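Long-range contacts in AncCDT-1 (Synthetic construct, PDB 5T0W), which binds the amino acid arginine, probably as a periplasmic solute-binding protein in amino-acid transport, and represents a reconstructed ancestor of cyclohexadienyl dehydratase: residues T69-I74 and A137-T142; A109-L114 and A177-S182; K124-L129 and E150-A155. All blocks are in the same frame, centred on the assembly; numbering follows the deposited sequence.

Contact 1. Residues T69-I74 and A137-T142; sequences TTWDGI and AVQLGT. With ARG (arginine), chain E.
The indole of Trp71 is the plate on which this contact is built, with a different neighbour on each face and the turn Gln139-Thr142 along its edge. The bound arginine lies on one face, its CD 3.7 Å above the indole plane over its centre, while its guanidinium carbon CZ comes within 3.6 Å of Trp71 CE3. Ile74 CG2 backs the opposite face, offset toward the rim. At the edge, Leu140 O sits in the ring plane 3.2 Å from Trp71 CD1, and Trp71 NE1 gives its hydrogen to Gly141 O (2.6 Å, 144°). That bond is bent and meets the oxygen from above the carbonyl plane. CG of Trp71 stands anti to the backbone N (chi1 180°), throwing the indole toward the turn and under the ligand.

The extended chain of Gln139 brings OE1 to the NH2 of the bound arginine (2.8 Å), while NE2 donates to Glu161 O, so the amide's rotation is fixed. Thr142 OG1 reinforces the type II turn with a 2.6 Å bond to Gln139 O, beside a weak backbone bond from Thr142 N, and Thr142 is also the N-cap of helix 143-151. Gly141 occupies the turn with positive phi, and a side chain there would probably crowd Asp72 OD1, which lies 3.6 Å from Gly141 CA. The Asp72 carboxylate slants across the Leu140 side chain, with OD1 near CG.

Trp71 and the turn belong to the two lobes of a periplasmic binding protein fold, holding the ligand between them. An aromatic surface receives the ligand's aliphatic and guanidinium parts, an amide oxygen takes an N-H, and between these two segments a single indole N-H bond bridges the lobes, consistent with bond and stack forming together as the cleft closes.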
ATOM      1  N   THR A  69       7.677   7.716  -5.942  1.00 28.58           N
ATOM      2  CA  THR A  69       8.733   7.361  -5.013  1.00 28.71           C
ATOM      3  C   THR A  69       8.826   5.873  -4.912  1.00 28.65           C
ATOM      4  O   THR A  69       7.809   5.184  -4.932  1.00 27.91           O
ATOM      5  CB  THR A  69       8.435   7.912  -3.632  1.00 27.58           C
ATOM      6  OG1 THR A  69       8.254   9.337  -3.719  1.00 27.90           O
ATOM      7  CG2 THR A  69       9.567   7.604  -2.679  1.00 27.92           C
ATOM      8  N   THR A  70      10.048   5.363  -4.827  1.00 29.73           N
ATOM      9  CA  THR A  70      10.273   3.923  -4.640  1.00 29.83           C
ATOM     10  C   THR A  70       9.807   3.530  -3.249  1.00 28.44           C
ATOM     11  O   THR A  70      10.129   4.209  -2.298  1.00 28.20           O
ATOM     12  CB  THR A  70      11.772   3.564  -4.800  1.00 31.52           C
ATOM     13  OG1 THR A  70      12.176   3.879  -6.138  1.00 33.05           O
ATOM     14  CG2 THR A  70      12.043   2.054  -4.527  1.00 31.67           C
ATOM     15  N   TRP A  71       9.040   2.455  -3.129  1.00 27.77           N
ATOM     16  CA  TRP A  71       8.490   2.063  -1.827  1.00 26.60           C
ATOM     17  C   TRP A  71       9.542   1.981  -0.699  1.00 27.04           C
ATOM     18  O   TRP A  71       9.337   2.496   0.397  1.00 26.46           O
ATOM     19  CB  TRP A  71       7.781   0.718  -1.927  1.00 26.18           C
ATOM     20  CG  TRP A  71       7.243   0.327  -0.635  1.00 25.15           C
ATOM     21  CD1 TRP A  71       7.708  -0.673   0.167  1.00 25.31           C
ATOM     22  CD2 TRP A  71       6.185   0.963   0.086  1.00 24.02           C
ATOM     23  NE1 TRP A  71       7.003  -0.689   1.314  1.00 24.44           N
ATOM     24  CE2 TRP A  71       6.058   0.294   1.297  1.00 23.63           C
ATOM     25  CE3 TRP A  71       5.334   2.020  -0.180  1.00 23.50           C
ATOM     26  CZ2 TRP A  71       5.122   0.630   2.237  1.00 22.80           C
ATOM     27  CZ3 TRP A  71       4.392   2.368   0.783  1.00 22.61           C
ATOM     28  CH2 TRP A  71       4.291   1.669   1.964  1.00 22.33           C
ATOM     29  N   ASP A  72      10.661   1.340  -0.973  1.00 28.38           N
ATOM     30  CA  ASP A  72      11.648   1.078   0.068  1.00 29.06           C
ATOM     31  C   ASP A  72      12.149   2.343   0.753  1.00 29.18           C
ATOM     32  O   ASP A  72      12.364   2.336   1.949  1.00 29.08           O
ATOM     33  CB  ASP A  72      12.836   0.302  -0.493  1.00 30.83           C
ATOM     34  CG  ASP A  72      13.714  -0.266   0.605  1.00 31.71           C
ATOM     35  OD1 ASP A  72      13.173  -1.027   1.450  1.00 31.11           O
ATOM     36  OD2 ASP A  72      14.942   0.046   0.615  1.00 33.29           O
ATOM     37  N   GLY A  73      12.330   3.415  -0.014  1.00 29.57           N
ATOM     38  CA  GLY A  73      12.808   4.681   0.516  1.00 30.01           C
ATOM     39  C   GLY A  73      11.714   5.712   0.751  1.00 28.81           C
ATOM     40  O   GLY A  73      11.985   6.905   0.839  1.00 29.27           O
ATOM     41  N   ILE A  74      10.465   5.267   0.826  1.00 27.46           N
ATOM     42  CA  ILE A  74       9.359   6.206   0.897  1.00 26.46           C
ATOM     43  C   ILE A  74       9.316   6.956   2.236  1.00 26.13           C
ATOM     44  O   ILE A  74       8.978   8.135   2.263  1.00 25.98           O
ATOM     45  CB  ILE A  74       8.000   5.550   0.595  1.00 25.32           C
ATOM     46  CG1 ILE A  74       6.979   6.651   0.252  1.00 24.82           C
ATOM     47  CG2 ILE A  74       7.526   4.729   1.765  1.00 24.57           C
ATOM     48  CD1 ILE A  74       5.674   6.121  -0.319  1.00 24.21           C
ATOM     49  N   ALA A 137       8.011 -14.588  -3.722  1.00 23.22           N
ATOM     50  CA  ALA A 137       8.322 -13.231  -4.138  1.00 22.73           C
ATOM     51  C   ALA A 137       7.489 -12.213  -3.376  1.00 21.21           C
ATOM     52  O   ALA A 137       6.324 -12.448  -3.075  1.00 20.94           O
ATOM     53  CB  ALA A 137       8.079 -13.047  -5.634  1.00 24.20           C
ATOM     54  N   VAL A 138       8.103 -11.068  -3.079  1.00 20.68           N
ATOM     55  CA  VAL A 138       7.448  -9.993  -2.376  1.00 19.73           C
ATOM     56  C   VAL A 138       8.037  -8.671  -2.784  1.00 20.02           C
ATOM     57  O   VAL A 138       9.184  -8.607  -3.269  1.00 21.02           O
ATOM     58  CB  VAL A 138       7.631 -10.122  -0.849  1.00 19.36           C
ATOM     59  CG1 VAL A 138       6.942 -11.365  -0.300  1.00 19.33           C
ATOM     60  CG2 VAL A 138       9.095 -10.109  -0.463  1.00 19.95           C
ATOM     61  N   GLN A 139       7.303  -7.596  -2.509  1.00 19.58           N
ATOM     62  CA  GLN A 139       7.838  -6.267  -2.720  1.00 20.05           C
ATOM     63  C   GLN A 139       8.784  -5.870  -1.585  1.00 20.45           C
ATOM     64  O   GLN A 139       8.455  -6.029  -0.430  1.00 20.26           O
ATOM     65  CB  GLN A 139       6.734  -5.254  -2.865  1.00 19.85           C
ATOM     66  CG  GLN A 139       7.248  -3.812  -3.022  1.00 20.60           C
ATOM     67  CD  GLN A 139       6.157  -2.822  -3.384  1.00 20.61           C
ATOM     68  OE1 GLN A 139       5.007  -2.899  -2.901  1.00 20.25           O
ATOM     69  NE2 GLN A 139       6.494  -1.889  -4.244  1.00 21.41           N
ATOM     70  N   LEU A 140       9.956  -5.366  -1.927  1.00 21.55           N
ATOM     71  CA  LEU A 140      10.972  -5.007  -0.948  1.00 22.70           C
ATOM     72  C   LEU A 140      10.492  -3.901  -0.023  1.00 22.93           C
ATOM     73  O   LEU A 140       9.903  -2.919  -0.464  1.00 22.78           O
ATOM     74  CB  LEU A 140      12.249  -4.538  -1.663  1.00 24.66           C
ATOM     75  CG  LEU A 140      13.375  -3.998  -0.720  1.00 26.75           C
ATOM     76  CD1 LEU A 140      14.024  -5.045   0.189  1.00 27.23           C
ATOM     77  CD2 LEU A 140      14.418  -3.275  -1.552  1.00 29.17           C
ATOM     78  N   GLY A 141      10.717  -4.088   1.274  1.00 23.58           N
ATOM     79  CA  GLY A 141      10.304  -3.107   2.277  1.00 24.60           C
ATOM     80  C   GLY A 141       8.807  -3.048   2.627  1.00 23.70           C
ATOM     81  O   GLY A 141       8.350  -2.026   3.108  1.00 24.73           O
ATOM     82  N   THR A 142       8.065  -4.143   2.421  1.00 22.31           N
ATOM     83  CA  THR A 142       6.664  -4.190   2.704  1.00 22.08           C
ATOM     84  C   THR A 142       6.358  -5.117   3.865  1.00 22.91           C
ATOM     85  O   THR A 142       7.181  -5.911   4.270  1.00 23.06           O
ATOM     86  CB  THR A 142       5.857  -4.673   1.502  1.00 20.66           C
ATOM     87  OG1 THR A 142       6.360  -5.934   1.069  1.00 19.93           O
ATOM     88  CG2 THR A 142       5.892  -3.689   0.348  1.00 20.39           C
TER
HETATM   89  N   ARG E 301       0.577  -2.410   2.848  1.00  7.68           N
HETATM   90  CA  ARG E 301       1.963  -2.865   2.675  1.00  7.57           C
HETATM   91  C   ARG E 301       2.833  -1.975   3.478  1.00  7.46           C
HETATM   92  O   ARG E 301       3.982  -2.350   3.713  1.00  7.30           O
HETATM   93  CB  ARG E 301       2.379  -2.779   1.236  1.00  7.80           C
HETATM   94  CG  ARG E 301       2.415  -1.355   0.760  1.00  8.38           C
HETATM   95  CD  ARG E 301       3.068  -1.237  -0.615  1.00  8.75           C
HETATM   96  NE  ARG E 301       2.565  -0.056  -1.296  1.00  9.10           N
HETATM   97  CZ  ARG E 301       3.027   0.382  -2.456  1.00  9.46           C
HETATM   98  NH1 ARG E 301       2.488   1.465  -3.030  1.00  9.40           N
HETATM   99  NH2 ARG E 301       4.018  -0.268  -3.052  1.00  9.64           N
HETATM  100  OXT ARG E 301       2.400  -0.875   3.875  1.00  7.36           O

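Contact 2. Residues A109-L114 and A177-S182; sequences AGQTIL and AMVTDS. With ARG (arginine), chain E.
Thr112 and Thr180 face each other as an antiparallel hydrogen-bonded pair, Thr112 N to Thr180 O at 2.8 Å and Thr180 N to Thr112 O at 3.0 Å. Leu114 and Met178 repeat the pattern. This is the tight, buried part: Leu114 CB packs on Met178 CG (3.8 Å), and on the other side of the sheet Ile113 CG2 meets Ala177 CB (3.9 Å).

Toward Gly110 the pairing continues, but the side chains turn polar, and Gln111 and Ser182 are partly exposed. Gly110 O takes two bonds from Ser182, through N (2.6 Å) and through OG (2.7 Å), both from the same face of its plane. Side chains of Gln111 and Asp181 diverge at their roots, yet a bend at chi2 (-52°) swings the glutamine amide back until NE2 reaches Asp181 OD1 at 3.2 Å, the planes of the two groups 75° apart. Gln111 OE1 is held by Ser144, and Asp181 OD2 receives the amino group of the bound arginine at 2.5 Å. With an alanine in place of Asp181, the ligand's amino group and Gln111 NE2 would probably both be left without this acceptor.

Helix 182-189 starts where the second strand ends and lays Ala185 against Thr112, Leu114 and Thr180, while strand 198-201 flanks strand 107-115 and strand 135-139 runs along 177-181.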
ATOM      1  N   ALA A 109      -6.268  -4.248   5.438  1.00 26.29           N
ATOM      2  CA  ALA A 109      -5.732  -5.251   4.495  1.00 26.17           C
ATOM      3  C   ALA A 109      -5.068  -6.390   5.242  1.00 26.13           C
ATOM      4  O   ALA A 109      -4.320  -6.175   6.188  1.00 25.62           O
ATOM      5  CB  ALA A 109      -4.710  -4.622   3.574  1.00 25.58           C
ATOM      6  N   GLY A 110      -5.346  -7.608   4.788  1.00 26.71           N
ATOM      7  CA  GLY A 110      -4.667  -8.795   5.255  1.00 27.02           C
ATOM      8  C   GLY A 110      -3.666  -9.221   4.210  1.00 26.99           C
ATOM      9  O   GLY A 110      -3.571  -8.613   3.145  1.00 26.42           O
ATOM     10  N   GLN A 111      -2.882 -10.245   4.554  1.00 27.53           N
ATOM     11  CA  GLN A 111      -1.841 -10.763   3.678  1.00 27.76           C
ATOM     12  C   GLN A 111      -2.488 -11.887   2.932  1.00 28.75           C
ATOM     13  O   GLN A 111      -3.104 -12.739   3.535  1.00 29.61           O
ATOM     14  CB  GLN A 111      -0.629 -11.261   4.490  1.00 28.04           C
ATOM     15  CG  GLN A 111       0.160 -10.164   5.163  1.00 27.27           C
ATOM     16  CD  GLN A 111       0.520  -9.111   4.157  1.00 26.83           C
ATOM     17  OE1 GLN A 111       1.195  -9.404   3.169  1.00 27.52           O
ATOM     18  NE2 GLN A 111       0.080  -7.877   4.378  1.00 26.15           N
ATOM     19  N   THR A 112      -2.279 -11.918   1.619  1.00 28.91           N
ATOM     20  CA  THR A 112      -2.759 -13.006   0.761  1.00 29.98           C
ATOM     21  C   THR A 112      -1.628 -13.617  -0.077  1.00 30.35           C
ATOM     22  O   THR A 112      -0.686 -12.940  -0.454  1.00 29.72           O
ATOM     23  CB  THR A 112      -3.834 -12.463  -0.148  1.00 30.27           C
ATOM     24  OG1 THR A 112      -4.853 -11.904   0.678  1.00 29.97           O
ATOM     25  CG2 THR A 112      -4.413 -13.537  -1.021  1.00 31.92           C
ATOM     26  N   ILE A 113      -1.723 -14.922  -0.306  1.00 31.60           N
ATOM     27  CA  ILE A 113      -0.771 -15.670  -1.123  1.00 32.51           C
ATOM     28  C   ILE A 113      -1.369 -15.875  -2.498  1.00 33.77           C
ATOM     29  O   ILE A 113      -2.510 -16.270  -2.633  1.00 34.49           O
ATOM     30  CB  ILE A 113      -0.487 -17.068  -0.539  1.00 33.45           C
ATOM     31  CG1 ILE A 113       0.044 -16.977   0.885  1.00 32.62           C
ATOM     32  CG2 ILE A 113       0.497 -17.826  -1.420  1.00 34.60           C
ATOM     33  CD1 ILE A 113      -0.108 -18.256   1.665  1.00 33.69           C
ATOM     34  N   LEU A 114      -0.559 -15.658  -3.511  1.00 34.43           N
ATOM     35  CA  LEU A 114      -0.953 -15.835  -4.889  1.00 36.24           C
ATOM     36  C   LEU A 114      -0.091 -16.928  -5.485  1.00 38.08           C
ATOM     37  O   LEU A 114       1.110 -16.922  -5.275  1.00 37.60           O
ATOM     38  CB  LEU A 114      -0.692 -14.535  -5.624  1.00 35.80           C
ATOM     39  CG  LEU A 114      -1.763 -13.999  -6.557  1.00 36.48           C
ATOM     40  CD1 LEU A 114      -3.004 -13.662  -5.750  1.00 35.87           C
ATOM     41  CD2 LEU A 114      -1.249 -12.742  -7.246  1.00 35.95           C
ATOM     42  N   ALA A 177       5.241 -18.682  -5.339  1.00 21.31           N
ATOM     43  CA  ALA A 177       4.178 -17.864  -4.833  1.00 20.90           C
ATOM     44  C   ALA A 177       4.630 -16.439  -4.653  1.00 20.96           C
ATOM     45  O   ALA A 177       5.833 -16.165  -4.677  1.00 21.03           O
ATOM     46  CB  ALA A 177       3.719 -18.416  -3.511  1.00 20.78           C
ATOM     47  N   MET A 178       3.668 -15.532  -4.484  1.00 21.35           N
ATOM     48  CA  MET A 178       3.938 -14.204  -4.002  1.00 21.84           C
ATOM     49  C   MET A 178       2.933 -13.848  -2.905  1.00 21.45           C
ATOM     50  O   MET A 178       1.818 -14.325  -2.887  1.00 21.50           O
ATOM     51  CB  MET A 178       3.931 -13.155  -5.107  1.00 23.56           C
ATOM     52  CG  MET A 178       2.595 -12.578  -5.478  1.00 25.26           C
ATOM     53  SD  MET A 178       2.692 -11.271  -6.766  1.00 29.53           S
ATOM     54  CE  MET A 178       3.348  -9.900  -5.856  1.00 28.76           C
ATOM     55  N   VAL A 179       3.376 -13.024  -1.964  1.00 21.14           N
ATOM     56  CA  VAL A 179       2.526 -12.554  -0.915  1.00 20.75           C
ATOM     57  C   VAL A 179       2.363 -11.068  -1.140  1.00 20.56           C
ATOM     58  O   VAL A 179       3.305 -10.383  -1.512  1.00 21.19           O
ATOM     59  CB  VAL A 179       3.116 -12.832   0.480  1.00 21.28           C
ATOM     60  CG1 VAL A 179       2.088 -12.496   1.554  1.00 21.85           C
ATOM     61  CG2 VAL A 179       3.570 -14.283   0.633  1.00 21.32           C
ATOM     62  N   THR A 180       1.165 -10.568  -0.896  1.00 20.07           N
ATOM     63  CA  THR A 180       0.869  -9.167  -1.063  1.00 20.10           C
ATOM     64  C   THR A 180      -0.403  -8.829  -0.268  1.00 20.16           C
ATOM     65  O   THR A 180      -1.074  -9.733   0.253  1.00 20.13           O
ATOM     66  CB  THR A 180       0.732  -8.845  -2.554  1.00 20.49           C
ATOM     67  OG1 THR A 180       0.790  -7.438  -2.747  1.00 21.38           O
ATOM     68  CG2 THR A 180      -0.596  -9.332  -3.119  1.00 20.67           C
ATOM     69  N   ASP A 181      -0.769  -7.552  -0.180  1.00 20.47           N
ATOM     70  CA  ASP A 181      -1.999  -7.156   0.496  1.00 20.70           C
ATOM     71  C   ASP A 181      -3.196  -7.791  -0.178  1.00 20.69           C
ATOM     72  O   ASP A 181      -3.259  -7.841  -1.414  1.00 20.71           O
ATOM     73  CB  ASP A 181      -2.151  -5.627   0.518  1.00 21.59           C
ATOM     74  CG  ASP A 181      -1.183  -4.932   1.495  1.00 21.93           C
ATOM     75  OD1 ASP A 181      -0.498  -5.607   2.271  1.00 21.49           O
ATOM     76  OD2 ASP A 181      -1.174  -3.691   1.540  1.00 22.84           O
ATOM     77  N   SER A 182      -4.192  -8.204   0.617  1.00 20.97           N
ATOM     78  CA  SER A 182      -5.381  -8.872   0.047  1.00 21.38           C
ATOM     79  C   SER A 182      -5.987  -8.140  -1.141  1.00 22.07           C
ATOM     80  O   SER A 182      -6.290  -8.770  -2.157  1.00 22.49           O
ATOM     81  CB  SER A 182      -6.528  -9.065   1.045  1.00 22.31           C
ATOM     82  OG  SER A 182      -6.148  -9.160   2.399  1.00 22.56           O
TER
HETATM   83  N   ARG E 301       0.577  -2.410   2.848  1.00  7.68           N
HETATM   84  CA  ARG E 301       1.963  -2.865   2.675  1.00  7.57           C
HETATM   85  C   ARG E 301       2.833  -1.975   3.478  1.00  7.46           C
HETATM   86  O   ARG E 301       3.982  -2.350   3.713  1.00  7.30           O
HETATM   87  CB  ARG E 301       2.379  -2.779   1.236  1.00  7.80           C
HETATM   88  CG  ARG E 301       2.415  -1.355   0.760  1.00  8.38           C
HETATM   89  CD  ARG E 301       3.068  -1.237  -0.615  1.00  8.75           C
HETATM   90  NE  ARG E 301       2.565  -0.056  -1.296  1.00  9.10           N
HETATM   91  CZ  ARG E 301       3.027   0.382  -2.456  1.00  9.46           C
HETATM   92  NH1 ARG E 301       2.488   1.465  -3.030  1.00  9.40           N
HETATM   93  NH2 ARG E 301       4.018  -0.268  -3.052  1.00  9.64           N
HETATM   94  OXT ARG E 301       2.400  -0.875   3.875  1.00  7.36           O

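Contact 3. Residues K124-L129 and E150-A155; sequences KSFEDL and EFLPKA
Leu152 is the bump here, and the hollow it fills lies between Phe126 and Leu129. Its CD2 sits over one face of the Phe126 ring, 4.0 Å above the plane and shifted toward the rim, and touches Leu129 CB at 3.7 Å. The other branch, CD1, comes to Phe126 CE1 at 3.9 Å. With CG anti to the carbonyl carbon (chi1 -50°), Leu152 drives both methyls into the gap, crossing the phenylalanine at about a right angle.

Phe151 flanks this knob. It offers CB to Phe126 CE2 (3.6 Å), whereas its own ring leads outward, with Glu150 CB over one face. Just beyond, a type I turn from Leu152 to Ala155, closed by Ala155 N to Leu152 O, brings the small methyl of Ala155 against Leu129 O at 3.4 Å. Within this turn Lys154 N donates to Asn130 OD1.

Leu152 is where the chain leaves helix 143-151, so the contact seats the end of that helix on the loop ahead of strand 135-139. Between the two segments the hold is apolar and without directional bonds: it rests on the fit of the Leu152 methyls between the Phe126 face and Leu129 CB, with Phe151 CB against the ring.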
ATOM      1  N   LYS A 124      -2.062 -25.411   0.824  1.00 56.77           N
ATOM      2  CA  LYS A 124      -3.211 -25.156   1.683  1.00 56.08           C
ATOM      3  C   LYS A 124      -3.087 -23.806   2.399  1.00 53.27           C
ATOM      4  O   LYS A 124      -4.064 -23.080   2.490  1.00 52.86           O
ATOM      5  CB  LYS A 124      -3.382 -26.295   2.710  1.00 57.37           C
ATOM      6  N   SER A 125      -1.902 -23.499   2.938  1.00 51.84           N
ATOM      7  CA  SER A 125      -1.710 -22.332   3.829  1.00 49.36           C
ATOM      8  C   SER A 125      -0.283 -21.771   3.798  1.00 47.77           C
ATOM      9  O   SER A 125       0.553 -22.253   3.065  1.00 47.68           O
ATOM     10  CB  SER A 125      -2.072 -22.710   5.284  1.00 49.78           C
ATOM     11  OG  SER A 125      -1.015 -23.425   5.916  1.00 49.80           O
ATOM     12  N   PHE A 126      -0.026 -20.775   4.642  1.00 44.11           N
ATOM     13  CA  PHE A 126       1.316 -20.216   4.845  1.00 41.24           C
ATOM     14  C   PHE A 126       2.310 -21.306   5.200  1.00 40.56           C
ATOM     15  O   PHE A 126       3.390 -21.357   4.661  1.00 39.27           O
ATOM     16  CB  PHE A 126       1.326 -19.249   6.029  1.00 41.80           C
ATOM     17  CG  PHE A 126       1.819 -17.885   5.760  1.00 40.46           C
ATOM     18  CD1 PHE A 126       2.146 -17.398   4.500  1.00 38.92           C
ATOM     19  CD2 PHE A 126       2.042 -17.087   6.868  1.00 41.67           C
ATOM     20  CE1 PHE A 126       2.647 -16.112   4.384  1.00 38.10           C
ATOM     21  CE2 PHE A 126       2.538 -15.804   6.758  1.00 40.62           C
ATOM     22  CZ  PHE A 126       2.846 -15.318   5.505  1.00 38.83           C
ATOM     23  N   GLU A 127       1.948 -22.153   6.154  1.00 42.35           N
ATOM     24  CA  GLU A 127       2.815 -23.246   6.576  1.00 42.15           C
ATOM     25  C   GLU A 127       3.328 -24.079   5.391  1.00 40.81           C
ATOM     26  O   GLU A 127       4.474 -24.517   5.400  1.00 40.16           O
ATOM     27  CB  GLU A 127       2.123 -24.130   7.642  1.00 45.13           C
ATOM     28  CG  GLU A 127       2.752 -23.987   9.033  1.00 45.97           C
ATOM     29  CD  GLU A 127       4.284 -23.841   8.986  1.00 43.93           C
ATOM     30  OE1 GLU A 127       4.822 -22.796   9.478  1.00 42.85           O
ATOM     31  OE2 GLU A 127       4.949 -24.751   8.413  1.00 43.41           O
ATOM     32  N   ASP A 128       2.479 -24.316   4.400  1.00 41.17           N
ATOM     33  CA  ASP A 128       2.861 -25.123   3.244  1.00 41.25           C
ATOM     34  C   ASP A 128       3.974 -24.475   2.402  1.00 38.50           C
ATOM     35  O   ASP A 128       4.586 -25.154   1.577  1.00 39.32           O
ATOM     36  CB  ASP A 128       1.639 -25.437   2.368  1.00 43.60           C
ATOM     37  CG  ASP A 128       0.665 -26.369   3.043  1.00 46.99           C
ATOM     38  OD1 ASP A 128       0.789 -26.610   4.266  1.00 47.76           O
ATOM     39  OD2 ASP A 128      -0.247 -26.865   2.353  1.00 49.97           O
ATOM     40  N   LEU A 129       4.194 -23.175   2.577  1.00 35.69           N
ATOM     41  CA  LEU A 129       5.239 -22.453   1.877  1.00 33.53           C
ATOM     42  C   LEU A 129       6.561 -22.422   2.645  1.00 32.11           C
ATOM     43  O   LEU A 129       7.579 -22.051   2.083  1.00 31.04           O
ATOM     44  CB  LEU A 129       4.811 -21.002   1.599  1.00 32.42           C
ATOM     45  CG  LEU A 129       3.810 -20.744   0.463  1.00 33.47           C
ATOM     46  CD1 LEU A 129       3.355 -19.303   0.345  1.00 32.41           C
ATOM     47  CD2 LEU A 129       4.353 -21.194  -0.883  1.00 34.24           C
ATOM     48  N   GLU A 150       9.440 -13.685   8.759  1.00 36.98           N
ATOM     49  CA  GLU A 150       9.116 -14.197  10.070  1.00 40.26           C
ATOM     50  C   GLU A 150       8.482 -15.603   9.981  1.00 40.88           C
ATOM     51  O   GLU A 150       8.914 -16.518  10.681  1.00 41.59           O
ATOM     52  CB  GLU A 150       8.194 -13.202  10.799  1.00 42.69           C
ATOM     53  CG  GLU A 150       8.315 -13.215  12.317  1.00 46.82           C
ATOM     54  CD  GLU A 150       7.524 -12.102  12.980  1.00 49.39           C
ATOM     55  OE1 GLU A 150       7.082 -12.275  14.137  1.00 53.41           O
ATOM     56  OE2 GLU A 150       7.339 -11.057  12.338  1.00 48.70           O
ATOM     57  N   PHE A 151       7.484 -15.776   9.115  1.00 40.88           N
ATOM     58  CA  PHE A 151       6.629 -16.980   9.130  1.00 43.01           C
ATOM     59  C   PHE A 151       6.985 -18.043   8.081  1.00 41.59           C
ATOM     60  O   PHE A 151       6.322 -19.086   7.990  1.00 43.83           O
ATOM     61  CB  PHE A 151       5.164 -16.507   9.056  1.00 44.72           C
ATOM     62  CG  PHE A 151       4.844 -15.496  10.143  1.00 48.00           C
ATOM     63  CD1 PHE A 151       5.009 -15.848  11.486  1.00 50.73           C
ATOM     64  CD2 PHE A 151       4.470 -14.175   9.839  1.00 47.82           C
ATOM     65  CE1 PHE A 151       4.775 -14.935  12.504  1.00 53.51           C
ATOM     66  CE2 PHE A 151       4.229 -13.264  10.858  1.00 51.01           C
ATOM     67  CZ  PHE A 151       4.382 -13.646  12.194  1.00 53.76           C
ATOM     68  N   LEU A 152       8.000 -17.761   7.263  1.00 38.73           N
ATOM     69  CA  LEU A 152       8.478 -18.720   6.256  1.00 36.36           C
ATOM     70  C   LEU A 152      10.005 -18.742   6.208  1.00 35.34           C
ATOM     71  O   LEU A 152      10.586 -18.484   5.161  1.00 34.49           O
ATOM     72  CB  LEU A 152       7.925 -18.363   4.869  1.00 34.99           C
ATOM     73  CG  LEU A 152       6.430 -18.118   4.700  1.00 35.02           C
ATOM     74  CD1 LEU A 152       6.154 -17.527   3.321  1.00 33.86           C
ATOM     75  CD2 LEU A 152       5.653 -19.406   4.885  1.00 36.62           C
ATOM     76  N   PRO A 153      10.657 -19.038   7.341  1.00 35.61           N
ATOM     77  CA  PRO A 153      12.099 -18.812   7.450  1.00 35.89           C
ATOM     78  C   PRO A 153      12.900 -19.880   6.721  1.00 35.60           C
ATOM     79  O   PRO A 153      14.021 -19.609   6.305  1.00 36.44           O
ATOM     80  CB  PRO A 153      12.362 -18.889   8.964  1.00 37.79           C
ATOM     81  CG  PRO A 153      11.260 -19.730   9.501  1.00 38.34           C
ATOM     82  CD  PRO A 153      10.067 -19.413   8.634  1.00 37.16           C
ATOM     83  N   LYS A 154      12.321 -21.063   6.545  1.00 34.88           N
ATOM     84  CA  LYS A 154      12.950 -22.080   5.682  1.00 34.72           C
ATOM     85  C   LYS A 154      12.915 -21.739   4.175  1.00 33.97           C
ATOM     86  O   LYS A 154      13.734 -22.266   3.416  1.00 35.05           O
ATOM     87  CB  LYS A 154      12.355 -23.476   5.863  1.00 34.98           C
ATOM     88  CG  LYS A 154      12.645 -24.089   7.201  1.00 36.06           C
ATOM     89  CD  LYS A 154      12.025 -25.459   7.226  1.00 36.81           C
ATOM     90  CE  LYS A 154      11.886 -26.009   8.622  1.00 38.15           C
ATOM     91  NZ  LYS A 154      11.432 -27.423   8.485  1.00 39.36           N
ATOM     92  N   ALA A 155      11.986 -20.895   3.733  1.00 32.39           N
ATOM     93  CA  ALA A 155      11.827 -20.652   2.298  1.00 32.18           C
ATOM     94  C   ALA A 155      12.857 -19.690   1.787  1.00 32.67           C
ATOM     95  O   ALA A 155      13.549 -19.035   2.569  1.00 33.10           O
ATOM     96  CB  ALA A 155      10.426 -20.132   1.984  1.00 31.11           C
TER

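Overall arrangement
Along the chain the six segments come in the order 69-74, 109-114, 124-129, 137-142, 150-155, 177-182, so contact 3 falls wholly between the two strands of contact 2, while contact 1 interleaves with both. Contacts 1 and 2, centres 15 Å apart, meet in the mixed sheet through 137-142 and 177-182, with Ala137 probably hydrogen-bonded to Ala177 and Val179; 69-74 comes from the other lobe. Both touch the bound arginine, contact 1 along its chain and guanidinium, with the carboxylate close by, contact 2 at its amino group. Contact 3, centred 13 Å from contact 2, leans Phe126 and Leu129 on Ile113. Contact 1 thus spans the cleft, while contacts 2 and 3 lie within one lobe, contact 3 remote from the ligand.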